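Local coordinates for protein DR2417 (Deinococcus radiodurans, PDB 4XWW) that is a manganese- and zinc-binding, dimeric ribonuclease J of the metallo-beta-lactamase superfamily that degrades RNA, probably as a 5'-3' exonuclease, at residues L205-S210 and F398-H403; T394-F399 and R421-T426. All coordinates share one frame; numbering follows the deposited sequence.

Contact 1 (L205-S210 and F398-H403); sequences LLISDS and FFLPWH. With ZN (zinc ion), chain F.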
loop_
_atom_site.group_PDB
_atom_site.type_symbol
_atom_site.label_atom_id
_atom_site.label_comp_id
_atom_site.label_asym_id
_atom_site.label_seq_id
_atom_site.Cartn_x
_atom_site.Cartn_y
_atom_site.Cartn_z
ATOM N N LEU A 205 -33.295 -9.639 13.574
ATOM C CA LEU A 205 -31.997 -9.019 13.344
ATOM C C LEU A 205 -31.340 -9.607 12.110
ATOM O O LEU A 205 -31.232 -10.824 11.974
ATOM C CB LEU A 205 -31.081 -9.210 14.554
ATOM C CG LEU A 205 -29.627 -8.775 14.361
ATOM C CD1 LEU A 205 -29.557 -7.269 14.180
ATOM C CD2 LEU A 205 -28.821 -9.219 15.563
ATOM N N LEU A 206 -30.902 -8.728 11.214
ATOM C CA LEU A 206 -30.063 -9.143 10.096
ATOM C C LEU A 206 -28.593 -8.758 10.343
ATOM O O LEU A 206 -28.288 -7.618 10.737
ATOM C CB LEU A 206 -30.549 -8.509 8.794
ATOM C CG LEU A 206 -29.603 -8.676 7.592
ATOM C CD1 LEU A 206 -29.600 -10.146 7.113
ATOM C CD2 LEU A 206 -30.013 -7.744 6.455
ATOM N N ILE A 207 -27.700 -9.722 10.140
ATOM C CA ILE A 207 -26.258 -9.464 10.136
ATOM C C ILE A 207 -25.748 -9.744 8.724
ATOM O O ILE A 207 -25.868 -10.872 8.223
ATOM C CB ILE A 207 -25.530 -10.349 11.192
ATOM C CG1 ILE A 207 -26.147 -10.172 12.587
ATOM C CG2 ILE A 207 -24.019 -10.049 11.224
ATOM C CD1 ILE A 207 -25.539 -11.117 13.607
ATOM N N SER A 208 -25.137 -8.742 8.071
ATOM C CA SER A 208 -24.815 -8.905 6.654
ATOM C C SER A 208 -23.434 -8.380 6.294
ATOM O O SER A 208 -22.909 -7.433 6.894
ATOM C CB SER A 208 -25.892 -8.233 5.795
ATOM O OG SER A 208 -25.712 -8.488 4.411
ATOM N N ASP A 209 -22.874 -9.032 5.285
ATOM C CA ASP A 209 -21.513 -8.828 4.808
ATOM C C ASP A 209 -21.345 -7.467 4.132
ATOM O O ASP A 209 -21.939 -7.222 3.092
ATOM C CB ASP A 209 -21.202 -9.981 3.844
ATOM C CG ASP A 209 -19.813 -9.911 3.220
ATOM O OD1 ASP A 209 -18.994 -9.018 3.554
ATOM O OD2 ASP A 209 -19.538 -10.816 2.400
ATOM N N SER A 210 -20.529 -6.586 4.712
ATOM C CA SER A 210 -20.418 -5.220 4.194
ATOM C C SER A 210 -19.210 -4.982 3.298
ATOM O O SER A 210 -18.974 -3.849 2.888
ATOM C CB SER A 210 -20.349 -4.207 5.346
ATOM O OG SER A 210 -21.386 -4.434 6.294
ATOM N N PHE A 398 -34.128 -5.044 12.880
ATOM C CA PHE A 398 -32.870 -4.443 13.317
ATOM C C PHE A 398 -31.724 -4.903 12.422
ATOM O O PHE A 398 -31.806 -5.967 11.814
ATOM C CB PHE A 398 -32.621 -4.798 14.777
ATOM C CG PHE A 398 -33.687 -4.264 15.710
ATOM C CD1 PHE A 398 -33.972 -2.912 15.728
ATOM C CD2 PHE A 398 -34.398 -5.109 16.555
ATOM C CE1 PHE A 398 -34.947 -2.404 16.582
ATOM C CE2 PHE A 398 -35.384 -4.614 17.411
ATOM C CZ PHE A 398 -35.657 -3.253 17.423
ATOM N N PHE A 399 -30.664 -4.106 12.312
ATOM C CA PHE A 399 -29.634 -4.407 11.334
ATOM C C PHE A 399 -28.232 -4.129 11.887
ATOM O O PHE A 399 -27.968 -3.045 12.425
ATOM C CB PHE A 399 -29.925 -3.600 10.059
ATOM C CG PHE A 399 -28.907 -3.758 8.958
ATOM C CD1 PHE A 399 -28.344 -4.989 8.665
ATOM C CD2 PHE A 399 -28.559 -2.662 8.188
ATOM C CE1 PHE A 399 -27.412 -5.109 7.629
ATOM C CE2 PHE A 399 -27.646 -2.769 7.156
ATOM C CZ PHE A 399 -27.063 -3.991 6.877
ATOM N N LEU A 400 -27.353 -5.130 11.757
ATOM C CA LEU A 400 -25.943 -5.026 12.127
ATOM C C LEU A 400 -25.052 -5.264 10.920
ATOM O O LEU A 400 -24.705 -6.404 10.618
ATOM C CB LEU A 400 -25.561 -6.046 13.205
ATOM C CG LEU A 400 -25.822 -5.783 14.681
ATOM C CD1 LEU A 400 -25.300 -6.969 15.491
ATOM C CD2 LEU A 400 -25.129 -4.505 15.120
ATOM N N PRO A 401 -24.663 -4.189 10.228
ATOM C CA PRO A 401 -23.706 -4.373 9.130
ATOM C C PRO A 401 -22.365 -4.846 9.690
ATOM O O PRO A 401 -21.864 -4.296 10.680
ATOM C CB PRO A 401 -23.620 -2.979 8.499
ATOM C CG PRO A 401 -24.157 -2.040 9.563
ATOM C CD PRO A 401 -25.197 -2.821 10.291
ATOM N N TRP A 402 -21.783 -5.846 9.035
ATOM C CA TRP A 402 -20.721 -6.658 9.614
ATOM C C TRP A 402 -19.638 -6.931 8.553
ATOM O O TRP A 402 -19.841 -6.589 7.387
ATOM C CB TRP A 402 -21.370 -7.949 10.193
ATOM C CG TRP A 402 -20.465 -9.123 10.342
ATOM C CD1 TRP A 402 -19.656 -9.409 11.409
ATOM C CD2 TRP A 402 -20.294 -10.189 9.409
ATOM N NE1 TRP A 402 -18.964 -10.567 11.177
ATOM C CE2 TRP A 402 -19.338 -11.068 9.953
ATOM C CE3 TRP A 402 -20.858 -10.489 8.160
ATOM C CZ2 TRP A 402 -18.929 -12.236 9.299
ATOM C CZ3 TRP A 402 -20.431 -11.646 7.488
ATOM C CH2 TRP A 402 -19.474 -12.498 8.068
ATOM N N HIS A 403 -18.500 -7.511 8.942
ATOM C CA HIS A 403 -17.440 -7.880 7.989
ATOM C C HIS A 403 -17.034 -6.670 7.126
ATOM O O HIS A 403 -17.073 -6.700 5.887
ATOM C CB HIS A 403 -17.897 -9.066 7.098
ATOM C CG HIS A 403 -16.775 -9.845 6.467
ATOM N ND1 HIS A 403 -16.076 -9.371 5.374
ATOM C CD2 HIS A 403 -16.276 -11.079 6.720
ATOM C CE1 HIS A 403 -15.180 -10.266 5.001
ATOM N NE2 HIS A 403 -15.268 -11.308 5.803
HETATM ZN ZN ZN F . -14.462 -13.309 5.564
HETATM O O HOH W 1 -14.810 -14.003 3.696
#
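Trp402 packs against the end of strand 205-209: its CB meets Ile207 CG2 at 3.5 Å, and further along the ring atom CE3 lies 3.8 Å from Asp209 CA. On the same side of the sheet Leu205 reaches across to Leu400, CD1 to CG 4.1 Å. On the other side Leu206 runs alongside the Phe399 ring, Leu206 CD2 3.9 Å from Phe399 CE1. Ser208 CB sits at the edge of that phenyl ring, and Pro401 CD lies over one face.

These are neighbouring parallel strands of a mixed sheet in the metallo-beta-lactamase fold; the C-terminal end of 398-402 leads straight to the zinc ligand His403, and the end of 205-209 carries Asp209, the predicted proton donor. Leu400 N gives Leu206 O an almost straight 2.8 Å bond. Just past strand 205-209, Ser210 gives Trp402 O two bonds, from N and from OG; that hydroxyl also pairs with His412.

Asp209 and His403 run alongside each other, carboxylate and imidazole planes 63° apart. A chi1 of 179° swings the Asp209 carboxylate away from its own backbone N, and OD2 bonds to His381. His403 NE2 binds zinc at 2.2 Å, with Asp88, His89 and a water completing the coordination observed.

Contact 2 (T394-F399 and R421-T426); sequences TRPKFF and RPPKRT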
loop_
_atom_site.group_PDB
_atom_site.type_symbol
_atom_site.label_atom_id
_atom_site.label_comp_id
_atom_site.label_asym_id
_atom_site.label_seq_id
_atom_site.Cartn_x
_atom_site.Cartn_y
_atom_site.Cartn_z
ATOM N N THR A 394 -35.380 -9.922 3.479
ATOM C CA THR A 394 -35.471 -10.228 4.909
ATOM C C THR A 394 -36.314 -9.227 5.691
ATOM O O THR A 394 -36.884 -9.584 6.738
ATOM C CB THR A 394 -34.091 -10.325 5.561
ATOM O OG1 THR A 394 -33.334 -9.154 5.252
ATOM C CG2 THR A 394 -33.359 -11.557 5.060
ATOM N N ARG A 395 -36.402 -7.992 5.202
ATOM C CA ARG A 395 -37.225 -6.973 5.868
ATOM C C ARG A 395 -36.985 -6.931 7.381
ATOM O O ARG A 395 -37.931 -7.041 8.164
ATOM C CB ARG A 395 -38.716 -7.224 5.595
ATOM C CG ARG A 395 -39.187 -6.718 4.240
ATOM C CD ARG A 395 -40.049 -7.750 3.512
ATOM N NE ARG A 395 -41.193 -8.201 4.298
ATOM C CZ ARG A 395 -41.777 -9.386 4.142
ATOM N NH1 ARG A 395 -41.310 -10.235 3.237
ATOM N NH2 ARG A 395 -42.820 -9.731 4.892
ATOM N N PRO A 396 -35.719 -6.794 7.805
ATOM C CA PRO A 396 -35.400 -6.997 9.221
ATOM C C PRO A 396 -35.826 -5.820 10.090
ATOM O O PRO A 396 -35.828 -4.667 9.648
ATOM C CB PRO A 396 -33.877 -7.131 9.209
ATOM C CG PRO A 396 -33.475 -6.196 8.126
ATOM C CD PRO A 396 -34.531 -6.352 7.047
ATOM N N LYS A 397 -36.166 -6.100 11.336
ATOM C CA LYS A 397 -36.477 -5.021 12.257
ATOM C C LYS A 397 -35.195 -4.289 12.627
ATOM O O LYS A 397 -35.167 -3.062 12.662
ATOM C CB LYS A 397 -37.179 -5.541 13.506
ATOM C CG LYS A 397 -37.624 -4.436 14.467
ATOM C CD LYS A 397 -38.630 -4.980 15.507
ATOM C CE LYS A 397 -39.208 -3.840 16.364
ATOM N NZ LYS A 397 -40.051 -4.317 17.496
ATOM N N PHE A 398 -34.128 -5.044 12.880
ATOM C CA PHE A 398 -32.870 -4.443 13.317
ATOM C C PHE A 398 -31.724 -4.903 12.422
ATOM O O PHE A 398 -31.806 -5.967 11.814
ATOM C CB PHE A 398 -32.621 -4.798 14.777
ATOM C CG PHE A 398 -33.687 -4.264 15.710
ATOM C CD1 PHE A 398 -33.972 -2.912 15.728
ATOM C CD2 PHE A 398 -34.398 -5.109 16.555
ATOM C CE1 PHE A 398 -34.947 -2.404 16.582
ATOM C CE2 PHE A 398 -35.384 -4.614 17.411
ATOM C CZ PHE A 398 -35.657 -3.253 17.423
ATOM N N PHE A 399 -30.664 -4.106 12.312
ATOM C CA PHE A 399 -29.634 -4.407 11.334
ATOM C C PHE A 399 -28.232 -4.129 11.887
ATOM O O PHE A 399 -27.968 -3.045 12.425
ATOM C CB PHE A 399 -29.925 -3.600 10.059
ATOM C CG PHE A 399 -28.907 -3.758 8.958
ATOM C CD1 PHE A 399 -28.344 -4.989 8.665
ATOM C CD2 PHE A 399 -28.559 -2.662 8.188
ATOM C CE1 PHE A 399 -27.412 -5.109 7.629
ATOM C CE2 PHE A 399 -27.646 -2.769 7.156
ATOM C CZ PHE A 399 -27.063 -3.991 6.877
ATOM N N ARG A 421 -38.313 -0.510 2.778
ATOM C CA ARG A 421 -38.627 -0.770 4.187
ATOM C C ARG A 421 -37.366 -0.859 5.022
ATOM O O ARG A 421 -36.948 -1.950 5.406
ATOM C CB ARG A 421 -39.430 -2.058 4.345
ATOM C CG ARG A 421 -40.759 -2.043 3.604
ATOM C CD ARG A 421 -41.803 -2.850 4.356
ATOM N NE ARG A 421 -42.406 -3.889 3.528
ATOM C CZ ARG A 421 -42.892 -5.026 4.013
ATOM N NH1 ARG A 421 -42.835 -5.267 5.316
ATOM N NH2 ARG A 421 -43.429 -5.925 3.198
ATOM N N PRO A 422 -36.766 0.297 5.323
ATOM C CA PRO A 422 -35.527 0.340 6.106
ATOM C C PRO A 422 -35.735 -0.290 7.471
ATOM O O PRO A 422 -36.867 -0.306 7.963
ATOM C CB PRO A 422 -35.242 1.843 6.241
ATOM C CG PRO A 422 -36.067 2.490 5.178
ATOM C CD PRO A 422 -37.276 1.644 5.030
ATOM N N PRO A 423 -34.663 -0.808 8.077
ATOM C CA PRO A 423 -34.786 -1.348 9.435
ATOM C C PRO A 423 -35.217 -0.270 10.403
ATOM O O PRO A 423 -34.918 0.904 10.177
ATOM C CB PRO A 423 -33.368 -1.822 9.769
ATOM C CG PRO A 423 -32.653 -1.892 8.463
ATOM C CD PRO A 423 -33.282 -0.862 7.579
ATOM N N LYS A 424 -35.912 -0.664 11.461
ATOM C CA LYS A 424 -36.285 0.272 12.509
ATOM C C LYS A 424 -35.061 0.988 13.066
ATOM O O LYS A 424 -35.077 2.208 13.269
ATOM C CB LYS A 424 -37.014 -0.449 13.631
ATOM C CG LYS A 424 -37.350 0.474 14.787
ATOM C CD LYS A 424 -38.433 -0.101 15.654
ATOM C CE LYS A 424 -38.853 0.924 16.699
ATOM N NZ LYS A 424 -39.859 0.395 17.650
ATOM N N ARG A 425 -33.999 0.224 13.316
ATOM C CA ARG A 425 -32.747 0.803 13.781
ATOM C C ARG A 425 -31.554 -0.005 13.276
ATOM O O ARG A 425 -31.605 -1.235 13.182
ATOM C CB ARG A 425 -32.710 0.895 15.316
ATOM C CG ARG A 425 -31.493 1.666 15.841
ATOM C CD ARG A 425 -31.675 2.189 17.269
ATOM N NE ARG A 425 -32.340 1.222 18.135
ATOM C CZ ARG A 425 -33.590 1.347 18.572
ATOM N NH1 ARG A 425 -34.313 2.407 18.233
ATOM N NH2 ARG A 425 -34.118 0.414 19.354
ATOM N N THR A 426 -30.491 0.706 12.937
ATOM C CA THR A 426 -29.258 0.070 12.491
ATOM C C THR A 426 -28.140 0.521 13.413
ATOM O O THR A 426 -28.025 1.714 13.707
ATOM C CB THR A 426 -28.922 0.436 11.040
ATOM O OG1 THR A 426 -29.994 0.032 10.179
ATOM C CG2 THR A 426 -27.628 -0.245 10.596
#
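Backbone bonds between Phe399 and Arg425 and between Lys397 and Lys424 tie 394-399 to 421-426. Phe399 N donates to Arg425 O at 3.1 Å, in the carbonyl plane; the bond from Lys424 N to Lys397 O is weak, its N-H...O angle only 124°. They begin the parallel pairing of a beta-alpha-beta unit whose strands are joined through helix 406-417.

Apolar packing centres on Pro423. Its CG rests 3.6 Å from Phe399 CB and also approaches Pro396 CG. Thr426 turns its methyl alongside the Phe399 ring, CG2 to CD2 3.5 Å.

Ring meets cation where Phe398 CE1 lies 4.0 Å from Arg425 NH2, over one guanidinium face; Arg425 NE bonds to Phe442 O.

Like-charged side chains pair at the rim: Arg395 NE lies over one face of the Arg421 guanidinium, 3.4 Å from Arg421 NH2. With chi1 near 180° (-176° and 177°) and straight chains beyond, Lys397 and Lys424 run alongside each other, Lys397 CE 3.9 Å from Lys424 CD. Both ammonium groups form salt bridges with Asp440, and Lys397 NZ also bonds to Pro439 O.

The shared carboxylate should offset the lysine repulsion, whereas the arginine pair probably pays a repulsive cost that solvent would screen.

In the fold
Strand 398-402 has 205-209 as its neighbour in contact 1 and 425-426, the outermost strand of this sheet within the chain, in contact 2, so Phe398 and Phe399 take part in both. Contact 1 is wholly buried and passes from aliphatic and aromatic packing to polar groups at its zinc-binding end. Contact 2 is only partly buried, about 16 Å at nearest atoms from the bound RNA, and mixes proline and aromatic packing with basic side chains. Their centres are 10 Å apart, and they touch directly where Leu206 CB packs on Pro396 CB and Pro401 CD on Thr426 CG2. Contact 1 joins segments far apart in sequence; contact 2 closes a local beta-alpha-beta unit.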